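Long-range contacts in DNA replication and repair protein RecF (PDB 5Z69), which probably binds ATP and single-stranded DNA, and acts as a recombination mediator in the RecFOR pathway of DNA repair: residues A[18-23]-A[43-48]; A[123-128]-A[317-322]. One frame throughout, in Å; residues are numbered along the deposited sequence. Where two conformers were deposited one is given.

Both contacts are buried and serve the same nucleotide from different directions. Interaction 1 sets a loop that follows strand 9-16 of the antiparallel sheet against the start of helix 43-55, so the pieces around adenine, ribose and the alpha- and beta-phosphates are joined mainly by polar and charged side chains. Interaction 2 lies nearer the middle of the chain, where the parallel strands 122-125 and 318-321 of the mixed sheet are held by backbone bonds and apolar packing; of its residues only Asp322, at the strand end, comes up to the gamma-phosphate group. Their centres are about 16 Å apart, yet they touch: Leu47 and Ser44 on helix 43-55 pack against Asp322, joining the P-loop helix to the strand end.

Interaction 1: residues A[18-23]-A[43-48]; sequences FRNLKK and KSNLLE. With AGS (phosphothiophosphoric acid-adenylate ester), chain C.
Arg19 and Asn45 mark the closest backbone approach, Arg19 CA lying 6.5 Å from Asn45 CA, where a type II' beta turn from Phe18 to Leu21 faces the first turns of helix 43-55. The helix starts within the Walker A P-loop, with Lys43 and Ser44 in its first turn, and its opening amides hold phosphate: Lys43 N donates to O1B of the ATP analogue and Asn45 N to O1A. Between turn and helix stands a salt bridge. Arg19 bends at chi2 (-79°) and presents its guanidinium side-on to Glu48, the two planes nearly coplanar; NE meets OE2 of Glu48 at 2.7 Å and NH2 meets OE1 at 2.8 Å, each on a syn lone pair. Ser58 and Arg60 also hold this carboxylate, fixing its rotation. Nearby, Asn45 ND2 donates to Asn20 OD1 at 2.6 Å, approaching from above the Asn20 carbonyl plane, with the two amides 78° apart; ND2 also makes a weak bond to ribose O4', while OD1 of Asn45 accepts from Arg60. Apolar groups fill in beside these bonds: Leu21 CD1 lies 3.5 Å from Asn45 CB, and the Phe18 ring meets Glu48 CG at its edge while Phe75 packs edge-to-face with it. Arg19 thus joins helix to base, for its remaining terminal nitrogen, NH1, donates in the guanidinium plane to adenine N7 at 3.2 Å.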
ATOM      1  N   PHE A  18     -16.723 -30.579  24.752  1.00 26.44           N
ATOM      2  CA  PHE A  18     -16.433 -29.445  23.902  1.00 24.04           C
ATOM      3  C   PHE A  18     -17.101 -28.200  24.479  1.00 26.56           C
ATOM      4  O   PHE A  18     -18.320 -28.153  24.580  1.00 26.25           O
ATOM      5  CB  PHE A  18     -16.888 -29.688  22.456  1.00 24.91           C
ATOM      6  CG  PHE A  18     -16.410 -28.625  21.504  1.00 27.31           C
ATOM      7  CD1 PHE A  18     -15.190 -28.756  20.852  1.00 25.47           C
ATOM      8  CD2 PHE A  18     -17.154 -27.475  21.297  1.00 23.67           C
ATOM      9  CE1 PHE A  18     -14.738 -27.780  19.976  1.00 27.14           C
ATOM     10  CE2 PHE A  18     -16.700 -26.475  20.418  1.00 25.01           C
ATOM     11  CZ  PHE A  18     -15.488 -26.635  19.761  1.00 24.09           C
ATOM     12  N   ARG A  19     -16.293 -27.212  24.872  1.00 31.64           N
ATOM     13  CA  ARG A  19     -16.805 -25.979  25.476  1.00 37.39           C
ATOM     14  C   ARG A  19     -17.821 -26.288  26.601  1.00 25.73           C
ATOM     15  O   ARG A  19     -17.562 -27.129  27.453  1.00 38.59           O
ATOM     16  CB  ARG A  19     -17.445 -25.085  24.404  1.00 40.80           C
ATOM     17  CG  ARG A  19     -16.470 -24.523  23.354  1.00 40.64           C
ATOM     18  CD  ARG A  19     -15.671 -23.305  23.868  1.00 33.40           C
ATOM     19  NE  ARG A  19     -15.076 -22.568  22.762  1.00 28.58           N
ATOM     20  CZ  ARG A  19     -14.352 -21.451  22.896  1.00 35.62           C
ATOM     21  NH1 ARG A  19     -14.104 -20.928  24.089  1.00 27.48           N
ATOM     22  NH2 ARG A  19     -13.862 -20.853  21.831  1.00 28.27           N
ATOM     23  N   ASN A  20     -18.981 -25.637  26.572  1.00 29.85           N
ATOM     24  CA  ASN A  20     -20.044 -25.871  27.529  1.00 30.51           C
ATOM     25  C   ASN A  20     -21.033 -26.915  27.014  1.00 33.61           C
ATOM     26  O   ASN A  20     -22.058 -27.156  27.649  1.00 39.63           O
ATOM     27  CB  ASN A  20     -20.789 -24.553  27.833  1.00 32.61           C
ATOM     28  CG  ASN A  20     -21.808 -24.187  26.752  1.00 43.46           C
ATOM     29  OD1 ASN A  20     -21.548 -24.336  25.550  1.00 39.47           O
ATOM     30  ND2 ASN A  20     -22.980 -23.733  27.179  1.00 39.12           N
ATOM     31  N   LEU A  21     -20.791 -27.512  25.850  1.00 32.63           N
ATOM     32  CA  LEU A  21     -21.785 -28.459  25.291  1.00 33.71           C
ATOM     33  C   LEU A  21     -21.785 -29.769  26.086  1.00 27.80           C
ATOM     34  O   LEU A  21     -20.689 -30.263  26.436  1.00 27.73           O
ATOM     35  CB  LEU A  21     -21.472 -28.708  23.801  1.00 36.81           C
ATOM     36  CG  LEU A  21     -22.038 -27.784  22.717  1.00 43.01           C
ATOM     37  CD1 LEU A  21     -21.740 -26.458  23.118  1.00 30.07           C
ATOM     38  CD2 LEU A  21     -21.360 -28.001  21.379  1.00 31.65           C
ATOM     39  N   LYS A  22     -22.955 -30.305  26.402  1.00 29.96           N
ATOM     40  CA  LYS A  22     -23.005 -31.587  27.047  1.00 31.95           C
ATOM     41  C   LYS A  22     -22.636 -32.694  26.049  1.00 38.28           C
ATOM     42  O   LYS A  22     -22.593 -32.457  24.835  1.00 28.19           O
ATOM     43  CB  LYS A  22     -24.379 -31.818  27.647  1.00 42.89           C
ATOM     44  CG  LYS A  22     -24.855 -30.707  28.563  1.00 49.81           C
ATOM     45  CD  LYS A  22     -24.037 -30.698  29.837  1.00 48.87           C
ATOM     46  CE  LYS A  22     -24.579 -29.728  30.902  1.00 55.20           C
ATOM     47  NZ  LYS A  22     -24.121 -28.331  30.719  1.00 51.70           N
ATOM     48  N   LYS A  23     -22.293 -33.868  26.586  1.00 29.07           N
ATOM     49  CA  LYS A  23     -21.863 -35.011  25.795  1.00 32.46           C
ATOM     50  C   LYS A  23     -23.049 -35.557  25.019  1.00 34.87           C
ATOM     51  O   LYS A  23     -23.939 -36.187  25.587  1.00 28.45           O
ATOM     52  CB  LYS A  23     -21.271 -36.079  26.709  1.00 35.29           C
ATOM     53  CG  LYS A  23     -20.404 -37.106  26.017  1.00 33.89           C
ATOM     54  CD  LYS A  23     -19.889 -38.108  27.059  1.00 37.47           C
ATOM     55  CE  LYS A  23     -19.277 -39.326  26.402  1.00 34.41           C
ATOM     56  NZ  LYS A  23     -18.417 -40.112  27.357  1.00 32.31           N
ATOM     57  N   LYS A  43     -24.849 -21.890  21.276  1.00 38.03           N
ATOM     58  CA  LYS A  43     -25.094 -21.791  19.839  1.00 39.93           C
ATOM     59  C   LYS A  43     -23.804 -21.662  19.044  1.00 42.68           C
ATOM     60  O   LYS A  43     -23.587 -22.385  18.077  1.00 36.19           O
ATOM     61  CB  LYS A  43     -25.997 -20.590  19.511  1.00 38.44           C
ATOM     62  CG  LYS A  43     -27.397 -20.665  20.066  1.00 47.39           C
ATOM     63  CD  LYS A  43     -28.184 -19.393  19.770  1.00 50.76           C
ATOM     64  CE  LYS A  43     -27.682 -18.224  20.609  1.00 48.97           C
ATOM     65  NZ  LYS A  43     -28.666 -17.108  20.614  1.00 48.79           N
ATOM     66  N   SER A  44     -22.949 -20.720  19.422  1.00 35.15           N
ATOM     67  CA  SER A  44     -21.760 -20.490  18.616  1.00 35.10           C
ATOM     68  C   SER A  44     -20.730 -21.589  18.874  1.00 27.66           C
ATOM     69  O   SER A  44     -19.943 -21.931  17.989  1.00 31.29           O
ATOM     70  CB  SER A  44     -21.155 -19.107  18.890  1.00 36.04           C
ATOM     71  OG  SER A  44     -20.712 -19.042  20.237  1.00 56.14           O
ATOM     72  N   ASN A  45     -20.728 -22.126  20.093  1.00 28.48           N
ATOM     73  CA  ASN A  45     -19.872 -23.263  20.386  1.00 35.78           C
ATOM     74  C   ASN A  45     -20.169 -24.451  19.433  1.00 31.37           C
ATOM     75  O   ASN A  45     -19.263 -25.131  18.975  1.00 26.46           O
ATOM     76  CB  ASN A  45     -20.040 -23.703  21.848  1.00 37.97           C
ATOM     77  CG  ASN A  45     -19.579 -22.635  22.842  1.00 35.46           C
ATOM     78  OD1 ASN A  45     -18.886 -21.701  22.479  1.00 34.94           O
ATOM     79  ND2 ASN A  45     -19.980 -22.781  24.102  1.00 31.56           N
ATOM     80  N   LEU A  46     -21.439 -24.680  19.125  1.00 31.34           N
ATOM     81  CA  LEU A  46     -21.776 -25.819  18.264  1.00 34.83           C
ATOM     82  C   LEU A  46     -21.300 -25.559  16.832  1.00 34.86           C
ATOM     83  O   LEU A  46     -20.762 -26.468  16.173  1.00 28.20           O
ATOM     84  CB  LEU A  46     -23.272 -26.109  18.311  1.00 28.11           C
ATOM     85  CG  LEU A  46     -23.783 -27.124  17.283  1.00 35.66           C
ATOM     86  CD1 LEU A  46     -23.161 -28.504  17.469  1.00 28.31           C
ATOM     87  CD2 LEU A  46     -25.301 -27.212  17.367  1.00 23.54           C
ATOM     88  N   LEU A  47     -21.496 -24.335  16.347  1.00 28.80           N
ATOM     89  CA  LEU A  47     -20.955 -23.950  15.043  1.00 24.72           C
ATOM     90  C   LEU A  47     -19.436 -24.051  15.022  1.00 23.33           C
ATOM     91  O   LEU A  47     -18.840 -24.503  14.028  1.00 26.06           O
ATOM     92  CB  LEU A  47     -21.386 -22.526  14.684  1.00 28.38           C
ATOM     93  CG  LEU A  47     -22.562 -22.417  13.701  1.00 35.78           C
ATOM     94  CD1 LEU A  47     -23.673 -23.349  14.097  1.00 38.22           C
ATOM     95  CD2 LEU A  47     -23.088 -21.015  13.617  1.00 42.91           C
ATOM     96  N   GLU A  48     -18.806 -23.668  16.131  1.00 22.90           N
ATOM     97  CA  GLU A  48     -17.365 -23.790  16.246  1.00 23.27           C
ATOM     98  C   GLU A  48     -16.950 -25.265  16.155  1.00 26.21           C
ATOM     99  O   GLU A  48     -15.939 -25.594  15.544  1.00 27.84           O
ATOM    100  CB  GLU A  48     -16.880 -23.174  17.563  1.00 28.64           C
ATOM    101  CG  GLU A  48     -15.363 -23.208  17.793  1.00 25.85           C
ATOM    102  CD  GLU A  48     -14.965 -22.516  19.114  1.00 34.29           C
ATOM    103  OE1 GLU A  48     -14.099 -21.608  19.097  1.00 35.31           O
ATOM    104  OE2 GLU A  48     -15.527 -22.874  20.161  1.00 32.54           O
TER
HETATM  105  PG  AGS C 401     -23.653 -16.741  19.905  1.00103.17           P
HETATM  106  S1G AGS C 401     -24.838 -17.170  18.411  1.00 90.99           S
HETATM  107  O2G AGS C 401     -24.275 -15.568  20.735  1.00 75.11           O
HETATM  108  O3G AGS C 401     -22.313 -16.241  19.282  1.00 72.41           O
HETATM  109  PB  AGS C 401     -23.960 -18.185  22.317  1.00 56.28           P
HETATM  110  O1B AGS C 401     -24.946 -19.297  22.447  1.00 58.29           O
HETATM  111  O2B AGS C 401     -24.569 -16.836  22.736  1.00 61.66           O
HETATM  112  O3B AGS C 401     -23.412 -18.021  20.808  1.00 47.47           O
HETATM  113  PA  AGS C 401     -21.618 -19.517  23.128  1.00 48.19           P
HETATM  114  O1A AGS C 401     -22.126 -20.615  22.184  1.00 52.33           O
HETATM  115  O2A AGS C 401     -20.387 -18.759  22.736  1.00 35.65           O
HETATM  116  O3A AGS C 401     -22.782 -18.448  23.355  1.00 86.42           O
HETATM  117  O5' AGS C 401     -21.432 -20.096  24.556  1.00 69.04           O
HETATM  118  C5' AGS C 401     -20.275 -19.779  25.278  1.00 66.83           C
HETATM  119  C4' AGS C 401     -20.620 -20.113  26.696  1.00 65.87           C
HETATM  120  O4' AGS C 401     -19.875 -21.285  27.098  1.00 50.36           O
HETATM  121  C3' AGS C 401     -20.265 -19.015  27.692  1.00 65.90           C
HETATM  122  O3' AGS C 401     -21.213 -18.978  28.753  1.00 62.49           O
HETATM  123  C2' AGS C 401     -18.847 -19.402  28.120  1.00 69.72           C
HETATM  124  O2' AGS C 401     -18.538 -18.964  29.440  1.00 69.67           O
HETATM  125  C1' AGS C 401     -18.907 -20.934  28.066  1.00 64.71           C
HETATM  126  N9  AGS C 401     -17.643 -21.559  27.712  1.00 57.69           N
HETATM  127  C8  AGS C 401     -16.708 -21.110  26.809  1.00 54.04           C
HETATM  128  N7  AGS C 401     -15.647 -21.872  26.720  1.00 56.32           N
HETATM  129  C5  AGS C 401     -15.894 -22.895  27.617  1.00 57.94           C
HETATM  130  C6  AGS C 401     -15.154 -24.030  28.001  1.00 60.82           C
HETATM  131  N6  AGS C 401     -13.961 -24.341  27.483  1.00 61.07           N
HETATM  132  N1  AGS C 401     -15.680 -24.841  28.947  1.00 66.86           N
HETATM  133  C2  AGS C 401     -16.876 -24.535  29.461  1.00 62.25           C
HETATM  134  N3  AGS C 401     -17.667 -23.496  29.182  1.00 58.73           N
HETATM  135  C4  AGS C 401     -17.115 -22.714  28.245  1.00 57.09           C

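Interaction 2: residues A[123-128]-A[317-322]; sequences VIFSPE and PVLLLD. With AGS (phosphothiophosphoric acid-adenylate ester), chain C.
Phe125 and Leu321 both turn CG anti to the carbonyl carbon (chi1 -60° and -83°), which lays their side chains alongside each other, pointing the same way, with CD1 of Phe125 4.0 Å from CD1 of Leu321. The ring also turns an edge to Leu320 O. The strands that carry them, 122-125 and 318-321, run parallel in the mixed sheet of the ATPase core, the second carrying a sequence that fits a Walker B motif ending at Asp322. Four main-chain hydrogen bonds join them: Val123 N to Val318 O, Leu320 N to Val123 O, Phe125 N to Leu320 O at 2.7 Å, and Asp322 N to Phe125 O. On the other face of the sheet Ile124 CB sits 4.0 Å from Leu320 CB, covered by helix 43-55 through Ile50 and Arg51, whereas helix 291-313 touches Val123 and Phe125. Beyond the strand, Asp322 OD1 accepts from Thr348 OG1 and lies 3.1 Å from S1G of the ATP analogue, with no hydrogen bond between these two acceptors. With an alanine here, the Thr348 hydroxyl would probably lose its carboxylate mate and a gap would open beside the thiophosphate. Thr348 thus positions the carboxylate beside the thiophosphate, consistent with the place of Walker B aspartates in ABC-type ATPases, which usually act on the nucleotide's metal ion, though none is modelled here.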
ATOM      1  N   VAL A 123     -18.666 -22.872   4.641  1.00 27.11           N
ATOM      2  CA  VAL A 123     -18.395 -21.435   4.648  1.00 30.37           C
ATOM      3  C   VAL A 123     -19.161 -20.870   5.827  1.00 33.52           C
ATOM      4  O   VAL A 123     -20.343 -21.168   5.988  1.00 32.70           O
ATOM      5  CB  VAL A 123     -18.842 -20.742   3.349  1.00 31.19           C
ATOM      6  CG1 VAL A 123     -18.561 -19.221   3.415  1.00 29.96           C
ATOM      7  CG2 VAL A 123     -18.145 -21.382   2.166  1.00 30.20           C
ATOM      8  N   ILE A 124     -18.491 -20.087   6.660  1.00 26.31           N
ATOM      9  CA  ILE A 124     -19.141 -19.571   7.852  1.00 30.89           C
ATOM     10  C   ILE A 124     -19.283 -18.064   7.727  1.00 29.95           C
ATOM     11  O   ILE A 124     -18.324 -17.373   7.409  1.00 34.40           O
ATOM     12  CB  ILE A 124     -18.361 -19.942   9.145  1.00 32.29           C
ATOM     13  CG1 ILE A 124     -18.992 -19.273  10.363  1.00 30.15           C
ATOM     14  CG2 ILE A 124     -16.865 -19.603   9.023  1.00 28.11           C
ATOM     15  CD1 ILE A 124     -18.775 -20.059  11.649  1.00 38.77           C
ATOM     16  N   PHE A 125     -20.502 -17.587   7.953  1.00 35.16           N
ATOM     17  CA  PHE A 125     -20.834 -16.170   7.888  1.00 33.03           C
ATOM     18  C   PHE A 125     -21.057 -15.742   9.315  1.00 37.42           C
ATOM     19  O   PHE A 125     -21.838 -16.360  10.017  1.00 35.21           O
ATOM     20  CB  PHE A 125     -22.102 -15.906   7.060  1.00 33.96           C
ATOM     21  CG  PHE A 125     -22.026 -16.368   5.626  1.00 37.19           C
ATOM     22  CD1 PHE A 125     -22.148 -17.719   5.298  1.00 31.63           C
ATOM     23  CD2 PHE A 125     -21.876 -15.442   4.596  1.00 36.10           C
ATOM     24  CE1 PHE A 125     -22.099 -18.131   3.960  1.00 32.20           C
ATOM     25  CE2 PHE A 125     -21.823 -15.848   3.265  1.00 34.69           C
ATOM     26  CZ  PHE A 125     -21.931 -17.190   2.948  1.00 40.90           C
ATOM     27  N   SER A 126     -20.380 -14.678   9.730  1.00 36.45           N
ATOM     28  CA  SER A 126     -20.371 -14.230  11.119  1.00 45.47           C
ATOM     29  C   SER A 126     -20.295 -12.698  11.145  1.00 42.76           C
ATOM     30  O   SER A 126     -19.766 -12.105  10.213  1.00 39.10           O
ATOM     31  CB  SER A 126     -19.186 -14.851  11.863  1.00 53.96           C
ATOM     32  OG  SER A 126     -19.132 -14.417  13.203  0.74 62.65           O
ATOM     33  N   PRO A 127     -20.837 -12.058  12.197  1.00 54.24           N
ATOM     34  CA  PRO A 127     -20.755 -10.588  12.274  1.00 57.60           C
ATOM     35  C   PRO A 127     -19.315 -10.076  12.223  1.00 52.00           C
ATOM     36  O   PRO A 127     -19.053  -9.036  11.613  1.00 60.03           O
ATOM     37  CB  PRO A 127     -21.402 -10.266  13.623  1.00 56.00           C
ATOM     38  CG  PRO A 127     -22.337 -11.431  13.878  1.00 53.85           C
ATOM     39  CD  PRO A 127     -21.626 -12.628  13.305  1.00 51.19           C
ATOM     40  N   GLU A 128     -18.390 -10.824  12.813  1.00 48.88           N
ATOM     41  CA  GLU A 128     -16.981 -10.444  12.819  1.00 53.77           C
ATOM     42  C   GLU A 128     -16.332 -10.395  11.434  1.00 51.99           C
ATOM     43  O   GLU A 128     -15.163 -10.034  11.314  1.00 54.62           O
ATOM     44  CB  GLU A 128     -16.178 -11.401  13.704  1.00 55.85           C
ATOM     45  CG  GLU A 128     -16.361 -11.161  15.192  1.00 64.91           C
ATOM     46  CD  GLU A 128     -17.717 -11.618  15.691  1.00 80.35           C
ATOM     47  OE1 GLU A 128     -18.191 -11.065  16.710  1.00 83.99           O
ATOM     48  OE2 GLU A 128     -18.306 -12.530  15.064  1.00 75.70           O
ATOM     49  N   PRO A 317     -20.696 -26.724  -0.547  1.00 23.80           N
ATOM     50  CA  PRO A 317     -20.367 -26.750   0.884  1.00 26.55           C
ATOM     51  C   PRO A 317     -21.569 -26.628   1.783  1.00 33.98           C
ATOM     52  O   PRO A 317     -22.666 -26.285   1.329  1.00 29.69           O
ATOM     53  CB  PRO A 317     -19.478 -25.521   1.058  1.00 27.60           C
ATOM     54  CG  PRO A 317     -19.977 -24.578   0.021  1.00 26.45           C
ATOM     55  CD  PRO A 317     -20.302 -25.441  -1.168  1.00 24.58           C
ATOM     56  N   VAL A 318     -21.351 -26.911   3.062  1.00 27.25           N
ATOM     57  CA  VAL A 318     -22.341 -26.657   4.084  1.00 22.16           C
ATOM     58  C   VAL A 318     -22.222 -25.198   4.516  1.00 27.64           C
ATOM     59  O   VAL A 318     -21.123 -24.671   4.605  1.00 29.26           O
ATOM     60  CB  VAL A 318     -22.154 -27.606   5.292  1.00 22.03           C
ATOM     61  CG1 VAL A 318     -23.010 -27.133   6.441  1.00 23.83           C
ATOM     62  CG2 VAL A 318     -22.502 -29.079   4.875  1.00 23.27           C
ATOM     63  N   LEU A 319     -23.343 -24.551   4.801  1.00 28.02           N
ATOM     64  CA  LEU A 319     -23.318 -23.143   5.166  1.00 28.34           C
ATOM     65  C   LEU A 319     -23.534 -22.976   6.677  1.00 29.94           C
ATOM     66  O   LEU A 319     -24.470 -23.547   7.246  1.00 30.00           O
ATOM     67  CB  LEU A 319     -24.376 -22.370   4.341  1.00 27.07           C
ATOM     68  CG  LEU A 319     -23.960 -21.863   2.953  1.00 37.11           C
ATOM     69  CD1 LEU A 319     -22.992 -22.767   2.237  1.00 44.65           C
ATOM     70  CD2 LEU A 319     -25.168 -21.572   2.071  1.00 37.38           C
ATOM     71  N   LEU A 320     -22.661 -22.208   7.328  1.00 31.00           N
ATOM     72  CA  LEU A 320     -22.803 -21.880   8.742  1.00 28.26           C
ATOM     73  C   LEU A 320     -23.088 -20.376   8.962  1.00 31.30           C
ATOM     74  O   LEU A 320     -22.269 -19.513   8.589  1.00 28.51           O
ATOM     75  CB  LEU A 320     -21.535 -22.312   9.497  1.00 34.57           C
ATOM     76  CG  LEU A 320     -21.123 -23.778   9.239  1.00 35.75           C
ATOM     77  CD1 LEU A 320     -19.817 -24.026   9.942  1.00 26.30           C
ATOM     78  CD2 LEU A 320     -22.195 -24.711   9.699  1.00 37.04           C
ATOM     79  N   LEU A 321     -24.245 -20.076   9.547  1.00 31.37           N
ATOM     80  CA  LEU A 321     -24.669 -18.684   9.707  1.00 39.07           C
ATOM     81  C   LEU A 321     -24.770 -18.350  11.184  1.00 35.03           C
ATOM     82  O   LEU A 321     -25.732 -18.731  11.856  1.00 32.21           O
ATOM     83  CB  LEU A 321     -26.009 -18.443   9.008  1.00 33.53           C
ATOM     84  CG  LEU A 321     -25.937 -18.175   7.500  1.00 36.86           C
ATOM     85  CD1 LEU A 321     -25.422 -19.405   6.771  1.00 32.10           C
ATOM     86  CD2 LEU A 321     -27.293 -17.764   6.932  1.00 36.79           C
ATOM     87  N   ASP A 322     -23.753 -17.671  11.699  1.00 43.03           N
ATOM     88  CA  ASP A 322     -23.699 -17.421  13.134  1.00 46.17           C
ATOM     89  C   ASP A 322     -24.173 -16.029  13.462  1.00 38.82           C
ATOM     90  O   ASP A 322     -23.474 -15.073  13.188  1.00 33.54           O
ATOM     91  CB  ASP A 322     -22.285 -17.614  13.671  1.00 34.85           C
ATOM     92  CG  ASP A 322     -22.244 -17.663  15.193  1.00 35.00           C
ATOM     93  OD1 ASP A 322     -23.291 -17.934  15.815  1.00 41.28           O
ATOM     94  OD2 ASP A 322     -21.163 -17.447  15.768  1.00 41.72           O
TER
HETATM   95  PG  AGS C 401     -23.653 -16.741  19.905  1.00103.17           P
HETATM   96  S1G AGS C 401     -24.838 -17.170  18.411  1.00 90.99           S
HETATM   97  O2G AGS C 401     -24.275 -15.568  20.735  1.00 75.11           O
HETATM   98  O3G AGS C 401     -22.313 -16.241  19.282  1.00 72.41           O
HETATM   99  PB  AGS C 401     -23.960 -18.185  22.317  1.00 56.28           P
HETATM  100  O1B AGS C 401     -24.946 -19.297  22.447  1.00 58.29           O
HETATM  101  O2B AGS C 401     -24.569 -16.836  22.736  1.00 61.66           O
HETATM  102  O3B AGS C 401     -23.412 -18.021  20.808  1.00 47.47           O
HETATM  103  PA  AGS C 401     -21.618 -19.517  23.128  1.00 48.19           P
HETATM  104  O1A AGS C 401     -22.126 -20.615  22.184  1.00 52.33           O
HETATM  105  O2A AGS C 401     -20.387 -18.759  22.736  1.00 35.65           O
HETATM  106  O3A AGS C 401     -22.782 -18.448  23.355  1.00 86.42           O
HETATM  107  O5' AGS C 401     -21.432 -20.096  24.556  1.00 69.04           O
HETATM  108  C5' AGS C 401     -20.275 -19.779  25.278  1.00 66.83           C
HETATM  109  C4' AGS C 401     -20.620 -20.113  26.696  1.00 65.87           C
HETATM  110  O4' AGS C 401     -19.875 -21.285  27.098  1.00 50.36           O
HETATM  111  C3' AGS C 401     -20.265 -19.015  27.692  1.00 65.90           C
HETATM  112  O3' AGS C 401     -21.213 -18.978  28.753  1.00 62.49           O
HETATM  113  C2' AGS C 401     -18.847 -19.402  28.120  1.00 69.72           C
HETATM  114  O2' AGS C 401     -18.538 -18.964  29.440  1.00 69.67           O
HETATM  115  C1' AGS C 401     -18.907 -20.934  28.066  1.00 64.71           C
HETATM  116  N9  AGS C 401     -17.643 -21.559  27.712  1.00 57.69           N
HETATM  117  C8  AGS C 401     -16.708 -21.110  26.809  1.00 54.04           C
HETATM  118  N7  AGS C 401     -15.647 -21.872  26.720  1.00 56.32           N
HETATM  119  C5  AGS C 401     -15.894 -22.895  27.617  1.00 57.94           C
HETATM  120  C6  AGS C 401     -15.154 -24.030  28.001  1.00 60.82           C
HETATM  121  N6  AGS C 401     -13.961 -24.341  27.483  1.00 61.07           N
HETATM  122  N1  AGS C 401     -15.680 -24.841  28.947  1.00 66.86           N
HETATM  123  C2  AGS C 401     -16.876 -24.535  29.461  1.00 62.25           C
HETATM  124  N3  AGS C 401     -17.667 -23.496  29.182  1.00 58.73           N
HETATM  125  C4  AGS C 401     -17.115 -22.714  28.245  1.00 57.09           C